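Local structure of diaminopimelate decarboxylase (Methanocaldococcus jannaschii, 1TWI) at residues P31-S36 against N325-P330; K316-D321 against D371-G376; K343-K348 against V375-A380; V351-G356 against D362-D367. The protein catalyses the pyridoxal-phosphate-dependent decarboxylation of meso-diaminopimelate to L-lysine, the last step of lysine biosynthesis, and works as a homodimer. One frame throughout, in Å; residues are numbered along the deposited sequence.

Contact 1. Residues P31-S36 against N325-P330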
loop_
_atom_site.group_PDB
_atom_site.type_symbol
_atom_site.label_atom_id
_atom_site.label_comp_id
_atom_site.label_asym_id
_atom_site.label_seq_id
_atom_site.Cartn_x
_atom_site.Cartn_y
_atom_site.Cartn_z
ATOM N N PRO A 31 16.806 2.422 -5.291
ATOM C CA PRO A 31 16.663 1.177 -4.528
ATOM C C PRO A 31 16.604 -0.012 -5.456
ATOM O O PRO A 31 16.171 0.112 -6.590
ATOM C CB PRO A 31 15.364 1.389 -3.748
ATOM C CG PRO A 31 14.537 2.186 -4.704
ATOM C CD PRO A 31 15.541 3.188 -5.297
ATOM N N LEU A 32 17.035 -1.186 -4.998
ATOM C CA LEU A 32 17.044 -2.365 -5.877
ATOM C C LEU A 32 16.619 -3.668 -5.170
ATOM O O LEU A 32 17.167 -3.992 -4.125
ATOM C CB LEU A 32 18.494 -2.595 -6.399
ATOM C CG LEU A 32 18.785 -3.725 -7.384
ATOM C CD1 LEU A 32 18.222 -3.286 -8.730
ATOM C CD2 LEU A 32 20.304 -3.968 -7.560
ATOM N N TYR A 33 15.705 -4.427 -5.762
ATOM C CA TYR A 33 15.335 -5.740 -5.221
ATOM C C TYR A 33 16.280 -6.738 -5.876
ATOM O O TYR A 33 16.528 -6.665 -7.108
ATOM C CB TYR A 33 13.918 -6.145 -5.638
ATOM C CG TYR A 33 12.831 -5.680 -4.680
ATOM C CD1 TYR A 33 12.513 -6.430 -3.546
ATOM C CD2 TYR A 33 12.106 -4.525 -4.914
ATOM C CE1 TYR A 33 11.502 -6.051 -2.684
ATOM C CE2 TYR A 33 11.069 -4.116 -4.024
ATOM C CZ TYR A 33 10.790 -4.904 -2.916
ATOM O OH TYR A 33 9.786 -4.598 -2.013
ATOM N N VAL A 34 16.820 -7.669 -5.091
ATOM C CA VAL A 34 17.677 -8.720 -5.666
ATOM C C VAL A 34 16.951 -10.038 -5.260
ATOM O O VAL A 34 16.698 -10.303 -4.062
ATOM C CB VAL A 34 19.110 -8.687 -5.046
ATOM C CG1 VAL A 34 20.024 -9.842 -5.642
ATOM C CG2 VAL A 34 19.756 -7.298 -5.327
ATOM N N MET A 35 16.652 -10.876 -6.231
ATOM C CA MET A 35 15.982 -12.124 -5.951
ATOM C C MET A 35 16.977 -13.210 -6.243
ATOM O O MET A 35 17.517 -13.241 -7.357
ATOM C CB MET A 35 14.758 -12.296 -6.876
ATOM C CG MET A 35 13.609 -11.304 -6.520
ATOM S SD MET A 35 12.889 -11.615 -4.826
ATOM C CE MET A 35 12.048 -13.115 -5.061
ATOM N N SER A 36 17.201 -14.113 -5.282
ATOM C CA SER A 36 18.161 -15.237 -5.474
ATOM C C SER A 36 17.435 -16.434 -6.099
ATOM O O SER A 36 16.524 -17.047 -5.485
ATOM C CB SER A 36 18.769 -15.684 -4.120
ATOM O OG SER A 36 19.480 -16.911 -4.290
ATOM N N ASN A 325 6.981 2.908 -0.299
ATOM C CA ASN A 325 6.310 2.624 -1.586
ATOM C C ASN A 325 7.016 1.399 -2.302
ATOM O O ASN A 325 6.412 0.671 -3.123
ATOM C CB ASN A 325 6.372 3.875 -2.490
ATOM C CG ASN A 325 7.792 4.169 -2.959
ATOM O OD1 ASN A 325 8.675 4.569 -2.159
ATOM N ND2 ASN A 325 8.036 3.941 -4.253
ATOM N N ASP A 326 8.302 1.204 -2.008
ATOM C CA ASP A 326 9.067 0.063 -2.583
ATOM C C ASP A 326 8.793 -1.260 -1.821
ATOM O O ASP A 326 8.868 -2.361 -2.404
ATOM C CB ASP A 326 10.596 0.318 -2.492
ATOM C CG ASP A 326 11.018 1.634 -3.152
ATOM O OD1 ASP A 326 10.712 1.814 -4.350
ATOM O OD2 ASP A 326 11.650 2.472 -2.476
ATOM N N MET A 327 8.519 -1.148 -0.525
ATOM C CA MET A 327 8.357 -2.319 0.333
ATOM C C MET A 327 7.558 -1.824 1.533
ATOM O O MET A 327 8.087 -1.148 2.419
ATOM C CB MET A 327 9.728 -2.808 0.762
ATOM C CG MET A 327 9.750 -4.319 1.079
ATOM S SD MET A 327 9.100 -4.747 2.724
ATOM C CE MET A 327 10.552 -4.228 3.835
ATOM N N MET A 328 6.281 -2.176 1.537
ATOM C CA MET A 328 5.325 -1.687 2.517
ATOM C C MET A 328 5.214 -2.410 3.851
ATOM O O MET A 328 4.478 -1.920 4.726
ATOM C CB MET A 328 3.927 -1.704 1.889
ATOM C CG MET A 328 3.770 -0.753 0.689
ATOM S SD MET A 328 3.499 0.938 1.342
ATOM C CE MET A 328 1.716 0.732 1.707
ATOM N N ARG A 329 5.913 -3.530 4.034
ATOM C CA ARG A 329 5.667 -4.302 5.278
ATOM C C ARG A 329 5.900 -3.575 6.594
ATOM O O ARG A 329 5.040 -3.603 7.470
ATOM C CB ARG A 329 6.425 -5.647 5.310
ATOM C CG ARG A 329 6.070 -6.654 4.235
ATOM C CD ARG A 329 6.703 -8.023 4.660
ATOM N NE ARG A 329 5.936 -8.637 5.731
ATOM C CZ ARG A 329 6.387 -9.012 6.930
ATOM N NH1 ARG A 329 7.641 -8.866 7.321
ATOM N NH2 ARG A 329 5.527 -9.577 7.760
ATOM N N PRO A 330 7.067 -2.939 6.765
ATOM C CA PRO A 330 7.260 -2.232 8.046
ATOM C C PRO A 330 6.258 -1.092 8.273
ATOM O O PRO A 330 5.674 -0.988 9.369
ATOM C CB PRO A 330 8.700 -1.712 7.967
ATOM C CG PRO A 330 9.404 -2.738 7.027
ATOM C CD PRO A 330 8.300 -2.923 5.947
#
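Tyr33, on strand 32-36, meets Asp326 and Met327 in the loop just before the turn that leads toward helix 329-333, across backbones whose nearest CA atoms, those of Pro31 and Asp326, stand 7.9 Å apart. Such a gap leaves the joining to side chains. Tyr33 bridges it: the phenol OH donates to Asp326 O, modelled at 2.4 Å, a very short bond whose exact length deserves caution. The carbonyl oxygen lies at the ring edge, in the plane of the ring. Met327 crosses the phenol at about a right angle, its CG 4.2 Å from Tyr33 CZ. From there the thioether folds back through chi2 (-80°) and chi3 (-76°), and SD accepts a weak bond from Arg329 N at 3.7 Å. At the other end Asp326 sets its carboxylate against the proline ring, OD2 to Pro31 CG 3.7 Å, while OD2 also takes a hydrogen bond from Gly323 N. Leu302 of strand 300-311 packs on both Tyr33 and Met327. Arg329 belongs to the pocket of a bound lysine. Taken at face value, the short bond probably ties the sheet to a buried backbone carbonyl; with the Met327 and Leu302 packing, this is consistent with second-shell positioning of the turn before Arg329.

Contact 2. Residues K316-D321 against D371-G376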
loop_
_atom_site.group_PDB
_atom_site.type_symbol
_atom_site.label_atom_id
_atom_site.label_comp_id
_atom_site.label_asym_id
_atom_site.label_seq_id
_atom_site.Cartn_x
_atom_site.Cartn_y
_atom_site.Cartn_z
ATOM N N LYS A 316 19.760 8.445 16.168
ATOM C CA LYS A 316 20.575 8.743 15.004
ATOM C C LYS A 316 19.867 8.049 13.831
ATOM O O LYS A 316 19.687 6.827 13.800
ATOM C CB LYS A 316 22.008 8.232 15.158
ATOM C CG LYS A 316 22.904 8.632 13.994
ATOM C CD LYS A 316 24.372 8.384 14.391
ATOM C CE LYS A 316 25.274 8.464 13.173
ATOM N NZ LYS A 316 26.737 8.592 13.479
ATOM N N TRP A 317 19.407 8.879 12.904
ATOM C CA TRP A 317 18.680 8.399 11.736
ATOM C C TRP A 317 19.594 8.280 10.541
ATOM O O TRP A 317 20.447 9.135 10.311
ATOM C CB TRP A 317 17.581 9.369 11.349
ATOM C CG TRP A 317 16.440 9.448 12.284
ATOM C CD1 TRP A 317 16.234 10.369 13.302
ATOM C CD2 TRP A 317 15.325 8.565 12.313
ATOM N NE1 TRP A 317 15.052 10.069 13.953
ATOM C CE2 TRP A 317 14.490 8.969 13.359
ATOM C CE3 TRP A 317 14.954 7.463 11.543
ATOM C CZ2 TRP A 317 13.305 8.300 13.654
ATOM C CZ3 TRP A 317 13.793 6.811 11.832
ATOM C CH2 TRP A 317 12.983 7.222 12.869
ATOM N N VAL A 318 19.368 7.225 9.778
ATOM C CA VAL A 318 20.101 6.920 8.560
ATOM C C VAL A 318 18.986 6.947 7.481
ATOM O O VAL A 318 18.001 6.213 7.596
ATOM C CB VAL A 318 20.757 5.504 8.743
ATOM C CG1 VAL A 318 21.159 4.929 7.423
ATOM C CG2 VAL A 318 22.004 5.656 9.658
ATOM N N MET A 319 19.113 7.822 6.471
ATOM C CA MET A 319 18.069 7.950 5.451
ATOM C C MET A 319 18.499 7.279 4.164
ATOM O O MET A 319 19.530 7.626 3.603
ATOM C CB MET A 319 17.789 9.432 5.139
ATOM C CG MET A 319 17.718 10.373 6.383
ATOM S SD MET A 319 16.412 9.882 7.508
ATOM C CE MET A 319 16.195 11.467 8.493
ATOM N N ILE A 320 17.694 6.332 3.685
ATOM C CA ILE A 320 18.041 5.639 2.463
ATOM C C ILE A 320 17.073 5.881 1.303
ATOM O O ILE A 320 15.950 6.382 1.513
ATOM C CB ILE A 320 18.181 4.092 2.713
ATOM C CG1 ILE A 320 16.854 3.513 3.238
ATOM C CG2 ILE A 320 19.355 3.812 3.755
ATOM C CD1 ILE A 320 16.928 1.996 3.352
ATOM N N ASP A 321 17.486 5.519 0.079
ATOM C CA ASP A 321 16.613 5.749 -1.065
ATOM C C ASP A 321 15.534 4.701 -1.335
ATOM O O ASP A 321 14.779 4.815 -2.308
ATOM C CB ASP A 321 17.417 6.104 -2.335
ATOM C CG ASP A 321 18.419 5.056 -2.732
ATOM O OD1 ASP A 321 18.308 3.875 -2.279
ATOM O OD2 ASP A 321 19.336 5.425 -3.525
ATOM N N ASP A 371 26.975 -2.098 11.293
ATOM C CA ASP A 371 28.343 -1.604 11.085
ATOM C C ASP A 371 28.166 -0.139 10.684
ATOM O O ASP A 371 27.263 0.208 9.897
ATOM C CB ASP A 371 29.072 -2.368 9.977
ATOM C CG ASP A 371 29.544 -3.759 10.443
ATOM O OD1 ASP A 371 28.664 -4.525 10.873
ATOM O OD2 ASP A 371 30.773 -4.084 10.388
ATOM N N LYS A 372 29.059 0.694 11.229
ATOM C CA LYS A 372 29.074 2.147 11.083
ATOM C C LYS A 372 28.599 2.609 9.702
ATOM O O LYS A 372 29.229 2.311 8.696
ATOM C CB LYS A 372 30.489 2.662 11.346
ATOM C CG LYS A 372 30.613 4.174 11.380
ATOM C CD LYS A 372 30.188 4.730 12.699
ATOM C CE LYS A 372 30.563 6.210 12.859
ATOM N NZ LYS A 372 29.900 7.074 11.813
ATOM N N VAL A 373 27.510 3.368 9.694
ATOM C CA VAL A 373 26.931 3.846 8.437
ATOM C C VAL A 373 27.499 5.184 7.941
ATOM O O VAL A 373 27.617 6.137 8.706
ATOM C CB VAL A 373 25.372 3.930 8.560
ATOM C CG1 VAL A 373 24.772 4.405 7.223
ATOM C CG2 VAL A 373 24.786 2.557 8.932
ATOM N N GLU A 374 27.923 5.212 6.674
ATOM C CA GLU A 374 28.418 6.433 6.037
ATOM C C GLU A 374 27.550 6.729 4.806
ATOM O O GLU A 374 26.960 5.827 4.236
ATOM C CB GLU A 374 29.890 6.252 5.649
ATOM C CG GLU A 374 30.722 5.914 6.928
ATOM C CD GLU A 374 32.128 5.426 6.644
ATOM O OE1 GLU A 374 32.631 4.452 7.326
ATOM O OE2 GLU A 374 32.745 6.047 5.748
ATOM N N VAL A 375 27.440 7.994 4.431
ATOM C CA VAL A 375 26.666 8.350 3.225
ATOM C C VAL A 375 27.317 7.596 2.112
ATOM O O VAL A 375 28.565 7.560 2.021
ATOM C CB VAL A 375 26.758 9.884 2.945
ATOM C CG1 VAL A 375 26.261 10.224 1.495
ATOM C CG2 VAL A 375 25.935 10.631 3.996
ATOM N N GLY A 376 26.511 6.967 1.254
ATOM C CA GLY A 376 27.085 6.232 0.134
ATOM C C GLY A 376 27.115 4.735 0.399
ATOM O O GLY A 376 27.280 3.916 -0.516
HETATM O O HOH W 1 27.197 7.026 11.280
#
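Lys372 is the first residue of 371-376 to reach strand 316-320. Its CB points away from the strand, but bends at chi2 (81°) and chi4 (61°) curl the chain back, bringing NZ to 3.9 Å from Lys316 NZ. Lys316 arrives almost fully extended, and the two chains cross at about a right angle. A water bridges the two ammonium groups: it accepts from Lys316 NZ at 2.7 Å and from Lys372 NZ at 2.8 Å, and donates to Val373 O at 2.8 Å. Glu349 probably offsets the paired positive charge, since its OE2 forms a salt bridge with Lys316 NZ and its OE1 accepts from Val373 N.

Next in sequence, Val373 turns inward and makes the apolar half of the contact. Its CA is 7.5 Å from the CA of Val318, a spacing spanned by the two side chains. They meet tip to tip, with Val373 CG1 3.7 Å from Val318 CG1; the same methyl lies 3.9 Å from Val318 CG2, so it touches both branches. The loop here links strands 363-371 and 378-382 of the mixed beta-sheet that accompanies the TIM-barrel domain in this family, and Val373 brings the loop over one face of that sheet. Leu379 and Val351 also pack on Val318, and Val306 on Val373. Glu374, which follows, points its side chain away from the strand.

Contact 3. Residues K343-K348 against V375-A380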
loop_
_atom_site.group_PDB
_atom_site.type_symbol
_atom_site.label_atom_id
_atom_site.label_comp_id
_atom_site.label_asym_id
_atom_site.label_seq_id
_atom_site.Cartn_x
_atom_site.Cartn_y
_atom_site.Cartn_z
ATOM N N LYS A 343 28.736 -3.310 3.900
ATOM C CA LYS A 343 30.188 -3.222 4.108
ATOM C C LYS A 343 30.504 -3.414 5.578
ATOM O O LYS A 343 29.946 -2.714 6.414
ATOM C CB LYS A 343 30.724 -1.840 3.702
ATOM C CG LYS A 343 32.280 -1.671 3.815
ATOM C CD LYS A 343 33.086 -2.556 2.808
ATOM C CE LYS A 343 34.628 -2.576 3.139
ATOM N NZ LYS A 343 34.881 -3.425 4.370
ATOM N N VAL A 344 31.414 -4.339 5.879
ATOM C CA VAL A 344 31.833 -4.574 7.258
ATOM C C VAL A 344 32.737 -3.406 7.635
ATOM O O VAL A 344 33.578 -2.950 6.813
ATOM C CB VAL A 344 32.649 -5.869 7.353
ATOM C CG1 VAL A 344 33.448 -5.902 8.671
ATOM C CG2 VAL A 344 31.697 -7.043 7.241
ATOM N N LYS A 345 32.546 -2.884 8.847
ATOM C CA LYS A 345 33.341 -1.750 9.324
ATOM C C LYS A 345 34.025 -2.159 10.663
ATOM O O LYS A 345 33.704 -3.194 11.246
ATOM C CB LYS A 345 32.414 -0.563 9.597
ATOM C CG LYS A 345 31.552 -0.070 8.393
ATOM C CD LYS A 345 32.439 0.490 7.256
ATOM C CE LYS A 345 31.565 1.268 6.181
ATOM N NZ LYS A 345 30.838 2.490 6.728
ATOM N N ASN A 346 34.922 -1.333 11.176
ATOM C CA ASN A 346 35.586 -1.690 12.434
ATOM C C ASN A 346 34.942 -0.950 13.585
ATOM O O ASN A 346 35.542 -0.754 14.627
ATOM C CB ASN A 346 37.073 -1.380 12.355
ATOM C CG ASN A 346 37.785 -2.320 11.403
ATOM O OD1 ASN A 346 37.663 -3.558 11.506
ATOM N ND2 ASN A 346 38.533 -1.739 10.448
ATOM N N GLU A 347 33.692 -0.556 13.381
ATOM C CA GLU A 347 32.937 0.165 14.376
ATOM C C GLU A 347 31.469 -0.159 14.130
ATOM O O GLU A 347 31.090 -0.325 12.968
ATOM C CB GLU A 347 33.174 1.685 14.208
ATOM C CG GLU A 347 32.448 2.493 15.247
ATOM C CD GLU A 347 32.683 4.002 15.128
ATOM O OE1 GLU A 347 31.880 4.773 15.706
ATOM O OE2 GLU A 347 33.649 4.420 14.468
ATOM N N LYS A 348 30.668 -0.248 15.196
ATOM C CA LYS A 348 29.231 -0.505 15.088
ATOM C C LYS A 348 28.496 0.595 15.840
ATOM O O LYS A 348 29.075 1.276 16.667
ATOM C CB LYS A 348 28.884 -1.861 15.672
ATOM C CG LYS A 348 29.470 -3.025 14.903
ATOM C CD LYS A 348 28.979 -4.309 15.633
ATOM C CE LYS A 348 29.759 -5.575 15.230
ATOM N NZ LYS A 348 29.829 -5.744 13.720
ATOM N N VAL A 375 27.440 7.994 4.431
ATOM C CA VAL A 375 26.666 8.350 3.225
ATOM C C VAL A 375 27.317 7.596 2.112
ATOM O O VAL A 375 28.565 7.560 2.021
ATOM C CB VAL A 375 26.758 9.884 2.945
ATOM C CG1 VAL A 375 26.261 10.224 1.495
ATOM C CG2 VAL A 375 25.935 10.631 3.996
ATOM N N GLY A 376 26.511 6.967 1.254
ATOM C CA GLY A 376 27.085 6.232 0.134
ATOM C C GLY A 376 27.115 4.735 0.399
ATOM O O GLY A 376 27.280 3.916 -0.516
ATOM N N ASP A 377 26.980 4.347 1.669
ATOM C CA ASP A 377 26.951 2.917 1.958
ATOM C C ASP A 377 25.608 2.411 1.420
ATOM O O ASP A 377 24.682 3.188 1.193
ATOM C CB ASP A 377 26.980 2.674 3.481
ATOM C CG ASP A 377 28.390 2.771 4.066
ATOM O OD1 ASP A 377 29.352 2.798 3.255
ATOM O OD2 ASP A 377 28.517 2.785 5.324
ATOM N N VAL A 378 25.533 1.105 1.240
ATOM C CA VAL A 378 24.329 0.435 0.748
ATOM C C VAL A 378 23.853 -0.472 1.889
ATOM O O VAL A 378 24.664 -1.250 2.427
ATOM C CB VAL A 378 24.682 -0.431 -0.471
ATOM C CG1 VAL A 378 23.415 -1.223 -0.956
ATOM C CG2 VAL A 378 25.234 0.499 -1.651
ATOM N N LEU A 379 22.585 -0.341 2.290
ATOM C CA LEU A 379 22.064 -1.208 3.319
ATOM C C LEU A 379 21.230 -2.291 2.613
ATOM O O LEU A 379 20.646 -2.019 1.553
ATOM C CB LEU A 379 21.133 -0.458 4.287
ATOM C CG LEU A 379 21.653 0.805 4.972
ATOM C CD1 LEU A 379 20.625 1.221 6.020
ATOM C CD2 LEU A 379 23.014 0.496 5.684
ATOM N N ALA A 380 21.192 -3.506 3.176
ATOM C CA ALA A 380 20.365 -4.573 2.634
ATOM C C ALA A 380 19.258 -4.902 3.664
ATOM O O ALA A 380 19.531 -5.162 4.881
ATOM C CB ALA A 380 21.218 -5.828 2.362
#
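Lys345 NZ donates to Asp377 OD2 at 2.7 Å, a salt bridge between side chains that approach from opposite directions. The ammonium sits on the syn lone pair of OD2, the side facing OD1, yet OD1 itself stays 3.8 Å from Lys345 NZ, which makes the grip one-sided. The last carbon of the lysine chain comes close as well, with Lys345 CE 3.5 Å from Asp377 OD2.

Neither charged group depends on this bond alone. Lys345 NZ also donates to Lys372 O and forms a salt bridge with Glu374 OE1, while Asp377 OD2 accepts from Glu374 N and Asn341 ND2. The ammonium therefore has three oxygen partners and OD2 three donors, a network likely to favour the charged forms of both residues. Asp371 OD2 accepts from Lys345 N, fixing the backbone from which the lysine starts.

Lys343 also sends its CB toward 375-380, but its end turns back within its own loop, where NZ donates to Val344 O at 2.8 Å, in the carbonyl plane and on a lone pair; Gly12 O is a further acceptor. Packing between the segments is slight, with 105 Å² buried in all. With both residues partly exposed, this is a surface salt bridge joining the loop that precedes strand 348-354 to the approach of strand 378-382, in the beta-sheet domain and away from the active site.

Contact 4. Residues V351-G356 against D362-D367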
loop_
_atom_site.group_PDB
_atom_site.type_symbol
_atom_site.label_atom_id
_atom_site.label_comp_id
_atom_site.label_asym_id
_atom_site.label_seq_id
_atom_site.Cartn_x
_atom_site.Cartn_y
_atom_site.Cartn_z
ATOM N N VAL A 351 21.287 2.692 15.190
ATOM C CA VAL A 351 20.597 3.718 14.407
ATOM C C VAL A 351 19.196 3.250 14.008
ATOM O O VAL A 351 18.886 2.066 14.114
ATOM C CB VAL A 351 21.336 4.044 13.052
ATOM C CG1 VAL A 351 22.739 4.590 13.282
ATOM C CG2 VAL A 351 21.402 2.781 12.182
ATOM N N SER A 352 18.365 4.189 13.545
ATOM C CA SER A 352 17.023 3.876 13.041
ATOM C C SER A 352 17.126 4.174 11.526
ATOM O O SER A 352 17.828 5.088 11.108
ATOM C CB SER A 352 15.977 4.742 13.731
ATOM O OG SER A 352 15.842 4.353 15.104
ATOM N N ILE A 353 16.471 3.371 10.700
ATOM C CA ILE A 353 16.630 3.503 9.248
ATOM C C ILE A 353 15.306 3.924 8.625
ATOM O O ILE A 353 14.306 3.251 8.825
ATOM C CB ILE A 353 17.013 2.127 8.573
ATOM C CG1 ILE A 353 18.392 1.590 9.064
ATOM C CG2 ILE A 353 17.177 2.319 7.081
ATOM C CD1 ILE A 353 18.338 0.770 10.291
ATOM N N ALA A 354 15.313 4.994 7.856
ATOM C CA ALA A 354 14.069 5.480 7.222
ATOM C C ALA A 354 14.193 5.751 5.730
ATOM O O ALA A 354 15.285 6.048 5.233
ATOM C CB ALA A 354 13.642 6.803 7.902
ATOM N N GLY A 355 13.044 5.709 5.040
ATOM C CA GLY A 355 13.014 6.046 3.630
ATOM C C GLY A 355 12.716 7.548 3.581
ATOM O O GLY A 355 12.650 8.203 4.624
ATOM N N GLY A 356 12.533 8.108 2.387
ATOM C CA GLY A 356 12.269 9.537 2.300
ATOM C C GLY A 356 10.813 10.001 2.111
ATOM O O GLY A 356 10.579 11.167 1.741
ATOM N N ASP A 362 7.062 5.585 7.515
ATOM C CA ASP A 362 8.047 5.155 6.515
ATOM C C ASP A 362 9.435 5.035 7.212
ATOM O O ASP A 362 10.348 5.843 7.014
ATOM C CB ASP A 362 8.104 6.139 5.308
ATOM C CG ASP A 362 9.282 5.834 4.366
ATOM O OD1 ASP A 362 9.514 4.645 4.044
ATOM O OD2 ASP A 362 9.984 6.767 3.959
ATOM N N VAL A 363 9.562 3.981 8.003
ATOM C CA VAL A 363 10.752 3.676 8.777
ATOM C C VAL A 363 10.929 2.155 8.617
ATOM O O VAL A 363 9.988 1.379 8.877
ATOM C CB VAL A 363 10.496 4.026 10.282
ATOM C CG1 VAL A 363 11.630 3.482 11.175
ATOM C CG2 VAL A 363 10.369 5.568 10.446
ATOM N N PHE A 364 12.103 1.720 8.198
ATOM C CA PHE A 364 12.331 0.279 8.023
ATOM C C PHE A 364 12.752 -0.443 9.315
ATOM O O PHE A 364 12.581 -1.649 9.430
ATOM C CB PHE A 364 13.419 0.044 6.953
ATOM C CG PHE A 364 12.956 0.364 5.552
ATOM C CD1 PHE A 364 12.080 -0.498 4.878
ATOM C CD2 PHE A 364 13.352 1.550 4.930
ATOM C CE1 PHE A 364 11.603 -0.167 3.581
ATOM C CE2 PHE A 364 12.887 1.889 3.652
ATOM C CZ PHE A 364 12.008 1.029 2.978
ATOM N N GLY A 365 13.334 0.278 10.264
ATOM C CA GLY A 365 13.753 -0.386 11.496
ATOM C C GLY A 365 14.227 0.660 12.485
ATOM O O GLY A 365 14.733 1.730 12.102
ATOM N N ARG A 366 14.079 0.361 13.769
ATOM C CA ARG A 366 14.476 1.294 14.823
ATOM C C ARG A 366 15.499 0.642 15.793
ATOM O O ARG A 366 15.460 -0.582 16.057
ATOM C CB ARG A 366 13.222 1.707 15.606
ATOM C CG ARG A 366 12.190 2.490 14.812
ATOM C CD ARG A 366 10.917 2.696 15.647
ATOM N NE ARG A 366 10.005 3.709 15.076
ATOM C CZ ARG A 366 9.175 3.508 14.041
ATOM N NH1 ARG A 366 9.113 2.327 13.423
ATOM N NH2 ARG A 366 8.377 4.492 13.620
ATOM N N ASP A 367 16.426 1.456 16.290
ATOM C CA ASP A 367 17.408 0.974 17.234
ATOM C C ASP A 367 18.107 -0.278 16.761
ATOM O O ASP A 367 18.181 -1.255 17.484
ATOM C CB ASP A 367 16.710 0.728 18.565
ATOM C CG ASP A 367 16.004 1.984 19.072
ATOM O OD1 ASP A 367 14.926 1.865 19.666
ATOM O OD2 ASP A 367 16.516 3.112 18.858
HETATM O O HOH W 2 17.906 4.262 16.791
#
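Ile353 pairs with both Phe364 and Gly365 in an antiparallel arrangement, the segments' end-to-end directions lying 172° apart, and the register slips by one before the next pair, Ala354 with Val363. Ile353 N donates to Gly365 O at 2.8 Å, nearly straight at 164°. Ile353 O takes two donors, Phe364 N at 2.8 Å and, weakly, Gly365 N at 3.4 Å. Ala354 and Val363 direct their side chains to one face, Ala354 CB to Val363 CG2 4.3 Å. Within 362-367, Val363 CG1 lies 3.6 Å above one face of the Arg366 guanidinium, toward its rim. Ser352 has OG beside its backbone N (chi1 -70°), and a water lies 2.7 Å from Ser352 OG and donates to Asp367 OD2. Asp362, whose OD1 accepts from Met324 N, has OD2 hydrogen-bonded to Leu357 N and in a salt bridge with Lys179 of the second subunit. Phe364 and Gly365 both facing Ile353 make a classic beta bulge, supported by the two donors on Ile353 O. It sits in a beta hairpin whose connecting loop carries Cys358, the predicted proton donor, and Glu359 into a lysine pocket, probably that of the second subunit, as in relatives whose active sites lie at the dimer interface.

All four contacts reach one mixed beta-sheet, in the domain that accompanies the TIM barrel. Contacts 2 and 3 are closest, with centres about 8 Å apart, and share Val375 and Gly376. Contacts 2 and 4, centres about 10 Å apart, meet where the parallel neighbours 316-320 and 348-354 hydrogen-bond from Val318 N to Ser352 O and from Ile320 N to Ala354 O; both touch the second subunit. Along the chain, contact 4 is nested inside the loops closed by contacts 2 and 3, whereas contacts 1 and 2 interlock. Contact 1, its centre about 14 Å from that of contact 4, touches it through Pro330 on Phe364. Contact 1 holds Arg329 of a lysine pocket and contact 4 flanks the loop with Cys358 and Glu359, whereas contacts 2 and 3 lie away from the annotated sites.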